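Local atomic coordinates of phosphatase (Mycoplasma pneumoniae M129, PDB entry 1T71), a protein that probably acts as an iron-dependent phosphatase or phosphodiesterase, possibly on 2',3'-cyclic nucleotides, with a two-iron centre in a calcineurin-like fold. Residues 80-91 / 101-109; 92-100 / 132-140. One frame throughout, in Å; residues are numbered along the deposited sequence.

Interaction 1. Residues 80-91 / 101-109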
ATOM      1  N   LEU A  80       1.945   8.331 -17.165  1.00 30.00           N
ATOM      2  CA  LEU A  80       0.784   7.611 -16.653  1.00 30.90           C
ATOM      3  C   LEU A  80       0.070   6.702 -17.644  1.00 30.66           C
ATOM      4  O   LEU A  80      -0.323   5.600 -17.278  1.00 28.84           O
ATOM      5  CB  LEU A  80      -0.212   8.558 -15.968  1.00 48.37           C
ATOM      6  CG  LEU A  80      -1.321   9.244 -16.737  1.00 49.43           C
ATOM      7  CD1 LEU A  80      -2.242   9.965 -15.761  1.00 49.74           C
ATOM      8  CD2 LEU A  80      -0.707  10.197 -17.719  1.00 54.57           C
ATOM      9  N   ALA A  81      -0.083   7.127 -18.895  1.00 36.73           N
ATOM     10  CA  ALA A  81      -0.756   6.274 -19.877  1.00 36.94           C
ATOM     11  C   ALA A  81      -0.073   4.904 -19.939  1.00 37.12           C
ATOM     12  O   ALA A  81      -0.733   3.869 -20.054  1.00 38.56           O
ATOM     13  CB  ALA A  81      -0.735   6.931 -21.256  1.00 33.92           C
ATOM     14  N   VAL A  82       1.251   4.903 -19.846  1.00 31.95           N
ATOM     15  CA  VAL A  82       2.010   3.666 -19.909  1.00 31.66           C
ATOM     16  C   VAL A  82       2.126   2.921 -18.576  1.00 31.35           C
ATOM     17  O   VAL A  82       1.990   1.701 -18.535  1.00 32.61           O
ATOM     18  CB  VAL A  82       3.428   3.926 -20.467  1.00 33.95           C
ATOM     19  CG1 VAL A  82       4.284   2.670 -20.346  1.00 33.97           C
ATOM     20  CG2 VAL A  82       3.330   4.353 -21.937  1.00 34.73           C
ATOM     21  N   VAL A  83       2.371   3.641 -17.489  1.00 29.65           N
ATOM     22  CA  VAL A  83       2.520   2.987 -16.188  1.00 29.81           C
ATOM     23  C   VAL A  83       1.249   2.345 -15.633  1.00 29.71           C
ATOM     24  O   VAL A  83       1.210   1.137 -15.376  1.00 27.89           O
ATOM     25  CB  VAL A  83       3.083   3.972 -15.132  1.00 25.39           C
ATOM     26  CG1 VAL A  83       3.143   3.306 -13.757  1.00 23.87           C
ATOM     27  CG2 VAL A  83       4.478   4.422 -15.544  1.00 23.54           C
ATOM     28  N   ILE A  84       0.204   3.137 -15.446  1.00 24.90           N
ATOM     29  CA  ILE A  84      -1.016   2.580 -14.886  1.00 27.25           C
ATOM     30  C   ILE A  84      -1.739   1.595 -15.815  1.00 26.71           C
ATOM     31  O   ILE A  84      -2.690   0.924 -15.413  1.00 22.83           O
ATOM     32  CB  ILE A  84      -1.934   3.725 -14.342  1.00 45.02           C
ATOM     33  CG1 ILE A  84      -3.381   3.268 -14.220  1.00 46.73           C
ATOM     34  CG2 ILE A  84      -1.781   4.950 -15.177  1.00 46.23           C
ATOM     35  CD1 ILE A  84      -4.258   4.295 -13.535  1.00 50.64           C
ATOM     36  N   ASN A  85      -1.254   1.473 -17.048  1.00 31.25           N
ATOM     37  CA  ASN A  85      -1.825   0.517 -17.991  1.00 31.63           C
ATOM     38  C   ASN A  85      -1.079  -0.815 -17.856  1.00 31.00           C
ATOM     39  O   ASN A  85      -1.438  -1.800 -18.496  1.00 30.47           O
ATOM     40  CB  ASN A  85      -1.706   1.031 -19.429  1.00 36.86           C
ATOM     41  CG  ASN A  85      -3.034   1.506 -19.993  1.00 38.16           C
ATOM     42  OD1 ASN A  85      -3.073   2.333 -20.907  1.00 41.47           O
ATOM     43  ND2 ASN A  85      -4.130   0.978 -19.457  1.00 34.91           N
ATOM     44  N   LYS A  86      -0.039  -0.840 -17.022  1.00 31.54           N
ATOM     45  CA  LYS A  86       0.735  -2.063 -16.816  1.00 32.02           C
ATOM     46  C   LYS A  86      -0.163  -3.166 -16.263  1.00 32.08           C
ATOM     47  O   LYS A  86      -0.935  -2.945 -15.332  1.00 31.23           O
ATOM     48  CB  LYS A  86       1.912  -1.813 -15.867  1.00 27.86           C
ATOM     49  CG  LYS A  86       3.018  -0.954 -16.469  1.00 29.14           C
ATOM     50  CD  LYS A  86       3.680  -1.604 -17.694  1.00 32.79           C
ATOM     51  CE  LYS A  86       4.868  -0.778 -18.178  1.00 33.17           C
ATOM     52  NZ  LYS A  86       5.609  -1.373 -19.323  1.00 34.42           N
ATOM     53  N   LYS A  87      -0.033  -4.356 -16.836  1.00 28.31           N
ATOM     54  CA  LYS A  87      -0.841  -5.515 -16.461  1.00 29.79           C
ATOM     55  C   LYS A  87      -0.782  -5.976 -15.002  1.00 28.27           C
ATOM     56  O   LYS A  87      -1.734  -6.570 -14.505  1.00 27.04           O
ATOM     57  CB  LYS A  87      -0.494  -6.704 -17.373  1.00 50.94           C
ATOM     58  CG  LYS A  87       0.435  -6.356 -18.541  1.00 55.99           C
ATOM     59  CD  LYS A  87       1.853  -6.024 -18.054  1.00 55.40           C
ATOM     60  CE  LYS A  87       2.659  -5.285 -19.107  1.00 50.27           C
ATOM     61  NZ  LYS A  87       2.001  -4.012 -19.485  1.00 55.86           N
ATOM     62  N   ASP A  88       0.329  -5.716 -14.317  1.00 28.12           N
ATOM     63  CA  ASP A  88       0.476  -6.132 -12.925  1.00 27.04           C
ATOM     64  C   ASP A  88       0.320  -4.968 -11.953  1.00 26.46           C
ATOM     65  O   ASP A  88       0.835  -5.014 -10.837  1.00 24.96           O
ATOM     66  CB  ASP A  88       1.843  -6.785 -12.721  1.00 32.42           C
ATOM     67  CG  ASP A  88       2.960  -6.008 -13.388  1.00 34.58           C
ATOM     68  OD1 ASP A  88       2.785  -4.794 -13.610  1.00 34.71           O
ATOM     69  OD2 ASP A  88       4.016  -6.606 -13.688  1.00 36.23           O
ATOM     70  N   LEU A  89      -0.405  -3.937 -12.384  1.00 26.76           N
ATOM     71  CA  LEU A  89      -0.623  -2.739 -11.577  1.00 26.53           C
ATOM     72  C   LEU A  89      -2.115  -2.468 -11.419  1.00 26.91           C
ATOM     73  O   LEU A  89      -2.846  -2.396 -12.410  1.00 28.11           O
ATOM     74  CB  LEU A  89       0.052  -1.550 -12.274  1.00 31.28           C
ATOM     75  CG  LEU A  89       0.016  -0.077 -11.844  1.00 33.69           C
ATOM     76  CD1 LEU A  89      -1.266   0.252 -11.106  1.00 33.74           C
ATOM     77  CD2 LEU A  89       1.239   0.235 -10.999  1.00 33.25           C
ATOM     78  N   VAL A  90      -2.568  -2.305 -10.179  1.00 22.22           N
ATOM     79  CA  VAL A  90      -3.974  -2.023  -9.924  1.00 23.23           C
ATOM     80  C   VAL A  90      -4.149  -0.660  -9.251  1.00 23.06           C
ATOM     81  O   VAL A  90      -3.433  -0.319  -8.307  1.00 23.29           O
ATOM     82  CB  VAL A  90      -4.620  -3.115  -9.022  1.00 37.71           C
ATOM     83  CG1 VAL A  90      -4.397  -4.494  -9.629  1.00 40.37           C
ATOM     84  CG2 VAL A  90      -4.023  -3.069  -7.629  1.00 40.62           C
ATOM     85  N   ARG A  91      -5.102   0.119  -9.748  1.00 22.05           N
ATOM     86  CA  ARG A  91      -5.379   1.430  -9.188  1.00 23.55           C
ATOM     87  C   ARG A  91      -6.729   1.379  -8.486  1.00 23.07           C
ATOM     88  O   ARG A  91      -7.420   0.363  -8.535  1.00 25.29           O
ATOM     89  CB  ARG A  91      -5.362   2.494 -10.299  1.00 25.42           C
ATOM     90  CG  ARG A  91      -6.061   2.109 -11.595  1.00 22.46           C
ATOM     91  CD  ARG A  91      -7.577   2.082 -11.461  1.00 24.15           C
ATOM     92  NE  ARG A  91      -8.211   1.858 -12.758  1.00 25.56           N
ATOM     93  CZ  ARG A  91      -9.525   1.899 -12.977  1.00 26.68           C
ATOM     94  NH1 ARG A  91     -10.367   2.157 -11.982  1.00 26.38           N
ATOM     95  NH2 ARG A  91      -9.999   1.681 -14.196  1.00 25.25           N
ATOM     96  N   PHE A 101      -9.653   9.417 -16.223  1.00 37.40           N
ATOM     97  CA  PHE A 101      -8.875   8.300 -15.659  1.00 36.54           C
ATOM     98  C   PHE A 101      -9.759   7.278 -14.938  1.00 35.19           C
ATOM     99  O   PHE A 101      -9.254   6.280 -14.411  1.00 33.89           O
ATOM    100  CB  PHE A 101      -7.805   8.778 -14.658  1.00 29.45           C
ATOM    101  CG  PHE A 101      -6.898   9.858 -15.185  1.00 28.49           C
ATOM    102  CD1 PHE A 101      -6.383   9.795 -16.476  1.00 26.88           C
ATOM    103  CD2 PHE A 101      -6.559  10.944 -14.382  1.00 27.19           C
ATOM    104  CE1 PHE A 101      -5.546  10.802 -16.960  1.00 28.11           C
ATOM    105  CE2 PHE A 101      -5.725  11.953 -14.856  1.00 27.01           C
ATOM    106  CZ  PHE A 101      -5.219  11.885 -16.145  1.00 26.87           C
ATOM    107  N   HIS A 102     -11.067   7.520 -14.908  1.00 30.07           N
ATOM    108  CA  HIS A 102     -11.988   6.593 -14.254  1.00 30.87           C
ATOM    109  C   HIS A 102     -11.914   5.235 -14.950  1.00 31.16           C
ATOM    110  O   HIS A 102     -12.325   4.215 -14.388  1.00 30.40           O
ATOM    111  CB  HIS A 102     -13.418   7.129 -14.327  1.00 39.00           C
ATOM    112  CG  HIS A 102     -13.978   7.164 -15.718  1.00 40.85           C
ATOM    113  ND1 HIS A 102     -14.562   6.067 -16.313  1.00 41.42           N
ATOM    114  CD2 HIS A 102     -13.989   8.148 -16.650  1.00 40.77           C
ATOM    115  CE1 HIS A 102     -14.907   6.372 -17.553  1.00 41.23           C
ATOM    116  NE2 HIS A 102     -14.568   7.628 -17.782  1.00 40.61           N
ATOM    117  N   ASN A 103     -11.389   5.233 -16.175  1.00 37.63           N
ATOM    118  CA  ASN A 103     -11.242   4.007 -16.961  1.00 38.10           C
ATOM    119  C   ASN A 103      -9.815   3.785 -17.457  1.00 38.73           C
ATOM    120  O   ASN A 103      -9.591   3.042 -18.407  1.00 39.61           O
ATOM    121  CB  ASN A 103     -12.197   4.016 -18.159  1.00 37.21           C
ATOM    122  CG  ASN A 103     -11.926   5.161 -19.126  1.00 38.45           C
ATOM    123  OD1 ASN A 103     -12.472   5.189 -20.231  1.00 40.18           O
ATOM    124  ND2 ASN A 103     -11.094   6.109 -18.717  1.00 36.46           N
ATOM    125  N   LEU A 104      -8.850   4.431 -16.810  1.00 34.54           N
ATOM    126  CA  LEU A 104      -7.446   4.283 -17.184  1.00 34.83           C
ATOM    127  C   LEU A 104      -6.820   3.155 -16.358  1.00 35.91           C
ATOM    128  O   LEU A 104      -6.387   3.373 -15.223  1.00 41.53           O
ATOM    129  CB  LEU A 104      -6.698   5.589 -16.915  1.00 31.25           C
ATOM    130  CG  LEU A 104      -5.270   5.822 -17.423  1.00 33.84           C
ATOM    131  CD1 LEU A 104      -4.481   6.490 -16.312  1.00 29.15           C
ATOM    132  CD2 LEU A 104      -4.602   4.518 -17.851  1.00 30.69           C
ATOM    133  N   GLY A 105      -6.780   1.948 -16.917  1.00 31.95           N
ATOM    134  CA  GLY A 105      -6.196   0.829 -16.196  1.00 28.72           C
ATOM    135  C   GLY A 105      -7.184  -0.050 -15.446  1.00 26.77           C
ATOM    136  O   GLY A 105      -8.386   0.013 -15.695  1.00 27.58           O
ATOM    137  N   GLN A 106      -6.669  -0.859 -14.519  1.00 32.03           N
ATOM    138  CA  GLN A 106      -7.474  -1.801 -13.725  1.00 31.23           C
ATOM    139  C   GLN A 106      -7.706  -1.380 -12.275  1.00 29.97           C
ATOM    140  O   GLN A 106      -6.799  -0.872 -11.618  1.00 28.23           O
ATOM    141  CB  GLN A 106      -6.785  -3.164 -13.616  1.00 38.11           C
ATOM    142  CG  GLN A 106      -6.126  -3.724 -14.841  1.00 39.60           C
ATOM    143  CD  GLN A 106      -5.352  -4.987 -14.517  1.00 37.45           C
ATOM    144  OE1 GLN A 106      -4.250  -4.936 -13.960  1.00 37.51           O
ATOM    145  NE2 GLN A 106      -5.936  -6.131 -14.843  1.00 39.17           N
ATOM    146  N   GLY A 107      -8.905  -1.657 -11.771  1.00 32.17           N
ATOM    147  CA  GLY A 107      -9.224  -1.374 -10.381  1.00 31.30           C
ATOM    148  C   GLY A 107      -9.156  -2.694  -9.612  1.00 31.53           C
ATOM    149  O   GLY A 107      -9.192  -2.736  -8.376  1.00 31.34           O
ATOM    150  N   SER A 108      -9.055  -3.785 -10.362  1.00 26.13           N
ATOM    151  CA  SER A 108      -8.964  -5.125  -9.790  1.00 27.13           C
ATOM    152  C   SER A 108      -8.437  -6.051 -10.885  1.00 27.90           C
ATOM    153  O   SER A 108      -8.744  -5.858 -12.060  1.00 28.27           O
ATOM    154  CB  SER A 108     -10.346  -5.601  -9.330  1.00 26.30           C
ATOM    155  OG  SER A 108     -10.289  -6.905  -8.782  1.00 25.20           O
ATOM    156  N   LEU A 109      -7.630  -7.038 -10.513  1.00 29.81           N
ATOM    157  CA  LEU A 109      -7.105  -7.968 -11.507  1.00 31.48           C
ATOM    158  C   LEU A 109      -7.097  -9.393 -10.992  1.00 32.61           C
ATOM    159  O   LEU A 109      -7.128  -9.632  -9.785  1.00 30.95           O
ATOM    160  CB  LEU A 109      -5.694  -7.562 -11.954  1.00 32.31           C
ATOM    161  CG  LEU A 109      -4.489  -7.652 -11.019  1.00 34.78           C
ATOM    162  CD1 LEU A 109      -4.138  -9.101 -10.725  1.00 36.98           C
ATOM    163  CD2 LEU A 109      -3.307  -6.970 -11.688  1.00 34.47           C
TER
HETATM  164  O   HOH W   1      -4.207  -0.680 -13.785  1.00 38.96           O
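R91 threads its side chain along the 101-109 backbone and carries the polar part of this contact. Its amide N donates to Q106 O at 2.7 Å, nearly straight (168° at the hydrogen). The chain then folds back: CG sits between the backbone N and the carbonyl carbon (chi1 43°), and a second bend at chi2 lays the aliphatic part over Q106 O and brings the guanidinium to the turn F101-L104. There NH2 donates to G105 O at 2.8 Å, reaching this oxygen from above its carbonyl plane, while G107 N lies over one guanidinium face. Water 1 accepts from Q106 N at 2.6 Å and lies close to the carbonyl oxygens of I84 and L89, so it bridges the two segments.

One apolar cluster lies beside helix 80-83. L80 CD1 stands over the face of the F101 ring, 3.9 Å from its centroid, a CH-pi contact; W74 stacks on the same ring. L104 extends CG away from its own N (chi1 -169°), which carries CD1 to I84 CG2. In a second cluster V90 CG1 meets L109 CD2 at 3.4 Å, a tight fit between crossing side chains. V90, in the short, weakly bonded strand 89-90, and L109, in strand 108-112, lie at the edges of different sheets, so the contact joins the two sheets at one edge of the sandwich of the calcineurin-like metallophosphoesterase fold.

Interaction 2. Residues 92-100 / 132-140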
ATOM      1  N   PRO A  92      -7.125   2.464  -7.813  1.00 25.19           N
ATOM      2  CA  PRO A  92      -8.425   2.430  -7.129  1.00 26.67           C
ATOM      3  C   PRO A  92      -9.604   2.156  -8.085  1.00 27.76           C
ATOM      4  O   PRO A  92      -9.802   2.875  -9.065  1.00 26.64           O
ATOM      5  CB  PRO A  92      -8.500   3.810  -6.475  1.00 24.61           C
ATOM      6  CG  PRO A  92      -7.037   4.138  -6.217  1.00 23.56           C
ATOM      7  CD  PRO A  92      -6.394   3.707  -7.507  1.00 23.44           C
ATOM      8  N   LEU A  93     -10.373   1.107  -7.789  1.00 27.04           N
ATOM      9  CA  LEU A  93     -11.532   0.699  -8.596  1.00 27.79           C
ATOM     10  C   LEU A  93     -12.683   1.682  -8.434  1.00 28.84           C
ATOM     11  O   LEU A  93     -13.459   1.938  -9.353  1.00 28.66           O
ATOM     12  CB  LEU A  93     -11.996  -0.695  -8.145  1.00 24.33           C
ATOM     13  CG  LEU A  93     -13.247  -1.308  -8.784  1.00 25.42           C
ATOM     14  CD1 LEU A  93     -13.023  -1.529 -10.277  1.00 25.04           C
ATOM     15  CD2 LEU A  93     -13.548  -2.638  -8.105  1.00 23.79           C
ATOM     16  N   ASN A  94     -12.749   2.201  -7.219  1.00 32.38           N
ATOM     17  CA  ASN A  94     -13.727   3.142  -6.682  1.00 34.54           C
ATOM     18  C   ASN A  94     -13.892   4.509  -7.390  1.00 33.60           C
ATOM     19  O   ASN A  94     -14.272   5.488  -6.741  1.00 31.22           O
ATOM     20  CB  ASN A  94     -13.302   3.368  -5.224  1.00 45.69           C
ATOM     21  CG  ASN A  94     -14.447   3.623  -4.325  1.00 49.19           C
ATOM     22  OD1 ASN A  94     -15.504   3.004  -4.472  1.00 55.85           O
ATOM     23  ND2 ASN A  94     -14.260   4.523  -3.361  1.00 47.17           N
ATOM     24  N   LEU A  95     -13.645   4.581  -8.698  1.00 34.17           N
ATOM     25  CA  LEU A  95     -13.710   5.862  -9.419  1.00 34.13           C
ATOM     26  C   LEU A  95     -15.016   6.258 -10.123  1.00 35.00           C
ATOM     27  O   LEU A  95     -15.609   5.470 -10.857  1.00 36.72           O
ATOM     28  CB  LEU A  95     -12.558   5.924 -10.431  1.00 27.91           C
ATOM     29  CG  LEU A  95     -11.155   5.643  -9.868  1.00 26.84           C
ATOM     30  CD1 LEU A  95     -10.132   5.654 -10.999  1.00 25.20           C
ATOM     31  CD2 LEU A  95     -10.792   6.676  -8.818  1.00 27.01           C
ATOM     32  N   ASP A  96     -15.445   7.498  -9.904  1.00 33.09           N
ATOM     33  CA  ASP A  96     -16.667   8.018 -10.515  1.00 32.39           C
ATOM     34  C   ASP A  96     -16.382   8.417 -11.964  1.00 32.24           C
ATOM     35  O   ASP A  96     -15.310   8.943 -12.269  1.00 30.12           O
ATOM     36  CB  ASP A  96     -17.176   9.228  -9.723  1.00 39.09           C
ATOM     37  CG  ASP A  96     -18.435   9.838 -10.322  1.00 41.45           C
ATOM     38  OD1 ASP A  96     -18.337  10.511 -11.369  1.00 44.31           O
ATOM     39  OD2 ASP A  96     -19.527   9.636  -9.750  1.00 40.71           O
ATOM     40  N   THR A  97     -17.343   8.175 -12.851  1.00 31.59           N
ATOM     41  CA  THR A  97     -17.161   8.487 -14.264  1.00 33.00           C
ATOM     42  C   THR A  97     -16.845   9.947 -14.586  1.00 32.78           C
ATOM     43  O   THR A  97     -16.294  10.237 -15.646  1.00 32.73           O
ATOM     44  CB  THR A  97     -18.382   8.042 -15.095  1.00 40.42           C
ATOM     45  OG1 THR A  97     -19.588   8.523 -14.486  1.00 43.94           O
ATOM     46  CG2 THR A  97     -18.427   6.522 -15.188  1.00 41.26           C
ATOM     47  N   SER A  98     -17.174  10.863 -13.681  1.00 34.67           N
ATOM     48  CA  SER A  98     -16.891  12.277 -13.913  1.00 35.59           C
ATOM     49  C   SER A  98     -15.386  12.538 -13.878  1.00 36.99           C
ATOM     50  O   SER A  98     -14.898  13.543 -14.399  1.00 37.11           O
ATOM     51  CB  SER A  98     -17.569  13.140 -12.851  1.00 36.99           C
ATOM     52  OG  SER A  98     -17.034  12.871 -11.567  1.00 39.46           O
ATOM     53  N   PHE A  99     -14.653  11.623 -13.253  1.00 35.54           N
ATOM     54  CA  PHE A  99     -13.209  11.749 -13.134  1.00 35.59           C
ATOM     55  C   PHE A  99     -12.495  11.219 -14.374  1.00 35.83           C
ATOM     56  O   PHE A  99     -12.761  10.104 -14.821  1.00 35.30           O
ATOM     57  CB  PHE A  99     -12.733  10.978 -11.892  1.00 33.75           C
ATOM     58  CG  PHE A  99     -11.237  10.962 -11.708  1.00 32.65           C
ATOM     59  CD1 PHE A  99     -10.575   9.773 -11.416  1.00 31.61           C
ATOM     60  CD2 PHE A  99     -10.493  12.134 -11.799  1.00 32.82           C
ATOM     61  CE1 PHE A  99      -9.192   9.746 -11.214  1.00 33.69           C
ATOM     62  CE2 PHE A  99      -9.108  12.121 -11.599  1.00 34.16           C
ATOM     63  CZ  PHE A  99      -8.457  10.924 -11.306  1.00 33.88           C
ATOM     64  N   ALA A 100     -11.604  12.023 -14.948  1.00 41.84           N
ATOM     65  CA  ALA A 100     -10.836  11.562 -16.103  1.00 43.90           C
ATOM     66  C   ALA A 100     -10.014  10.445 -15.468  1.00 44.51           C
ATOM     67  O   ALA A 100      -9.713  10.518 -14.283  1.00 49.05           O
ATOM     68  CB  ALA A 100      -9.923  12.670 -16.607  1.00 31.64           C
ATOM     69  N   PHE A 132     -11.129  14.785  -6.899  1.00 34.11           N
ATOM     70  CA  PHE A 132     -12.176  14.251  -7.763  1.00 31.93           C
ATOM     71  C   PHE A 132     -13.208  13.476  -6.954  1.00 33.33           C
ATOM     72  O   PHE A 132     -13.063  13.296  -5.746  1.00 32.61           O
ATOM     73  CB  PHE A 132     -11.564  13.319  -8.810  1.00 28.62           C
ATOM     74  CG  PHE A 132     -10.705  12.238  -8.218  1.00 28.70           C
ATOM     75  CD1 PHE A 132      -9.371  12.486  -7.912  1.00 27.31           C
ATOM     76  CD2 PHE A 132     -11.242  10.990  -7.919  1.00 27.31           C
ATOM     77  CE1 PHE A 132      -8.584  11.507  -7.313  1.00 28.18           C
ATOM     78  CE2 PHE A 132     -10.461  10.003  -7.317  1.00 28.94           C
ATOM     79  CZ  PHE A 132      -9.128  10.263  -7.013  1.00 28.07           C
ATOM     80  N   LYS A 133     -14.237  12.995  -7.639  1.00 29.66           N
ATOM     81  CA  LYS A 133     -15.304  12.255  -6.993  1.00 31.44           C
ATOM     82  C   LYS A 133     -15.140  10.732  -7.117  1.00 31.15           C
ATOM     83  O   LYS A 133     -14.712  10.218  -8.151  1.00 30.96           O
ATOM     84  CB  LYS A 133     -16.644  12.715  -7.577  1.00 72.89           C
ATOM     85  CG  LYS A 133     -17.844  11.966  -7.051  1.00 79.43           C
ATOM     86  CD  LYS A 133     -19.081  12.862  -6.987  1.00 82.32           C
ATOM     87  CE  LYS A 133     -20.294  12.060  -6.527  1.00 83.38           C
ATOM     88  NZ  LYS A 133     -19.947  11.148  -5.387  1.00 84.71           N
ATOM     89  N   THR A 134     -15.480  10.017  -6.049  1.00 29.79           N
ATOM     90  CA  THR A 134     -15.372   8.561  -6.032  1.00 29.73           C
ATOM     91  C   THR A 134     -16.716   7.919  -5.708  1.00 29.44           C
ATOM     92  O   THR A 134     -17.612   8.561  -5.161  1.00 27.57           O
ATOM     93  CB  THR A 134     -14.366   8.079  -4.961  1.00 33.96           C
ATOM     94  OG1 THR A 134     -14.799   8.528  -3.672  1.00 33.90           O
ATOM     95  CG2 THR A 134     -12.970   8.626  -5.232  1.00 33.10           C
ATOM     96  N   THR A 135     -16.847   6.641  -6.046  1.00 34.31           N
ATOM     97  CA  THR A 135     -18.063   5.890  -5.755  1.00 31.94           C
ATOM     98  C   THR A 135     -17.839   5.184  -4.419  1.00 31.65           C
ATOM     99  O   THR A 135     -16.703   5.067  -3.973  1.00 30.00           O
ATOM    100  CB  THR A 135     -18.343   4.858  -6.849  1.00 27.87           C
ATOM    101  OG1 THR A 135     -17.160   4.092  -7.091  1.00 25.07           O
ATOM    102  CG2 THR A 135     -18.754   5.556  -8.140  1.00 28.26           C
ATOM    103  N   ASN A 136     -18.913   4.722  -3.780  1.00 30.25           N
ATOM    104  CA  ASN A 136     -18.810   4.062  -2.475  1.00 29.80           C
ATOM    105  C   ASN A 136     -18.000   2.758  -2.499  1.00 30.10           C
ATOM    106  O   ASN A 136     -18.347   1.823  -3.214  1.00 29.66           O
ATOM    107  CB  ASN A 136     -20.209   3.780  -1.926  1.00 27.06           C
ATOM    108  CG  ASN A 136     -20.195   3.481  -0.440  1.00 29.17           C
ATOM    109  OD1 ASN A 136     -20.466   4.358   0.385  1.00 31.48           O
ATOM    110  ND2 ASN A 136     -19.858   2.250  -0.087  1.00 26.62           N
ATOM    111  N   PRO A 137     -16.927   2.676  -1.683  1.00 28.67           N
ATOM    112  CA  PRO A 137     -16.044   1.506  -1.586  1.00 27.69           C
ATOM    113  C   PRO A 137     -16.797   0.254  -1.139  1.00 26.52           C
ATOM    114  O   PRO A 137     -16.588  -0.836  -1.673  1.00 26.27           O
ATOM    115  CB  PRO A 137     -15.008   1.923  -0.537  1.00 31.91           C
ATOM    116  CG  PRO A 137     -15.173   3.409  -0.407  1.00 33.48           C
ATOM    117  CD  PRO A 137     -16.625   3.634  -0.610  1.00 30.08           C
ATOM    118  N   PHE A 138     -17.655   0.420  -0.138  1.00 23.66           N
ATOM    119  CA  PHE A 138     -18.444  -0.685   0.399  1.00 25.30           C
ATOM    120  C   PHE A 138     -19.329  -1.286  -0.688  1.00 25.94           C
ATOM    121  O   PHE A 138     -19.325  -2.497  -0.913  1.00 26.50           O
ATOM    122  CB  PHE A 138     -19.319  -0.196   1.561  1.00 24.71           C
ATOM    123  CG  PHE A 138     -18.544   0.156   2.803  1.00 24.95           C
ATOM    124  CD1 PHE A 138     -18.415  -0.761   3.842  1.00 24.47           C
ATOM    125  CD2 PHE A 138     -17.922   1.395   2.926  1.00 25.64           C
ATOM    126  CE1 PHE A 138     -17.676  -0.451   4.982  1.00 24.25           C
ATOM    127  CE2 PHE A 138     -17.177   1.715   4.067  1.00 24.64           C
ATOM    128  CZ  PHE A 138     -17.054   0.789   5.096  1.00 22.65           C
ATOM    129  N   LYS A 139     -20.086  -0.434  -1.368  1.00 27.93           N
ATOM    130  CA  LYS A 139     -20.969  -0.905  -2.426  1.00 29.43           C
ATOM    131  C   LYS A 139     -20.185  -1.515  -3.584  1.00 27.78           C
ATOM    132  O   LYS A 139     -20.516  -2.598  -4.057  1.00 27.52           O
ATOM    133  CB  LYS A 139     -21.853   0.244  -2.922  1.00 37.08           C
ATOM    134  CG  LYS A 139     -22.686   0.856  -1.807  1.00 41.81           C
ATOM    135  CD  LYS A 139     -23.704   1.855  -2.317  1.00 44.31           C
ATOM    136  CE  LYS A 139     -24.515   2.403  -1.156  1.00 46.60           C
ATOM    137  NZ  LYS A 139     -25.578   3.342  -1.602  1.00 50.47           N
ATOM    138  N   VAL A 140     -19.135  -0.832  -4.028  1.00 23.97           N
ATOM    139  CA  VAL A 140     -18.322  -1.335  -5.135  1.00 23.82           C
ATOM    140  C   VAL A 140     -17.745  -2.721  -4.884  1.00 23.93           C
ATOM    141  O   VAL A 140     -17.858  -3.604  -5.729  1.00 24.85           O
ATOM    142  CB  VAL A 140     -17.147  -0.378  -5.458  1.00 24.23           C
ATOM    143  CG1 VAL A 140     -16.184  -1.043  -6.447  1.00 21.63           C
ATOM    144  CG2 VAL A 140     -17.685   0.916  -6.050  1.00 23.72           C
TER
HETATM  145  O   HOH W   2     -14.573  14.053 -10.500  1.00 31.94           O
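This is a loop-to-loop contact with an aromatic stack at one end and a helix start at the other: the irregular segment 92-100, which is part of the loop between strands 89-90 and 108-112, lies against the chain leading into helix 137-145. The stack is F99 on F132, with centroids 3.9 Å apart and planes at 13°, and F132 CG stands over the centre of the F99 ring. F99 holds CG anti to its backbone N (chi1 176°), whereas F132 tucks CG between its N and carbonyl carbon (chi1 53°), and these two settings bring the rings face to face. W74 meets both rings steeply, edge-to-face on F99, and L95 CD2 reaches F132 CE2 obliquely at 3.7 Å.

Between the ends the backbones form a single bridge, L95 with T134. T135 N donates to N94 O at 2.9 Å, and D96 N makes a weak bond to K133 O. The D96 carboxylate turns back on its own segment, where OD1 accepts from S98 N at 2.6 Å on the anti side and from S98 OG at 2.7 Å; the first of these defines an Asx turn and steadies the turn D96-F99. Water 2 donates to S98 OG and accepts from K133 N, tying that turn to the partner segment.

Toward the helix, the N94 side chain reaches into the T135-P137 corner, where its amide sits too close to T135 O for its exact placing to be trusted, while L93 CD2 packs tightly on V140 CG1. N136 occupies the N-cap position. The arrangement joins a loop to a helix N-terminus: L93 and N94 meet P137 and V140, while the Asx turn at D96 faces K133, and the F99-F132 stack lies toward the di-iron site of this calcineurin-like fold.

In the fold
Interactions 1 and 2 alternate along the chain: 92-100 runs directly on from R91 and leads directly into F101, so the continuous run 80-109 holds both segments of interaction 1 and the first of interaction 2. Their centres are 14 Å apart, and they meet where H102 CD2 comes within 3.3 Å of T97 O and G107 O within 3.5 Å of L93 CB. W74 joins them as well, touching F101 in interaction 1 and both stacked rings in interaction 2. The side chain of F132 lies about 10 Å from a bound iron and about 6 Å from that of N71, an iron ligand, while the side chain of R91 is about 12 Å from iron; both contacts lie near the metal site without joining its first shell.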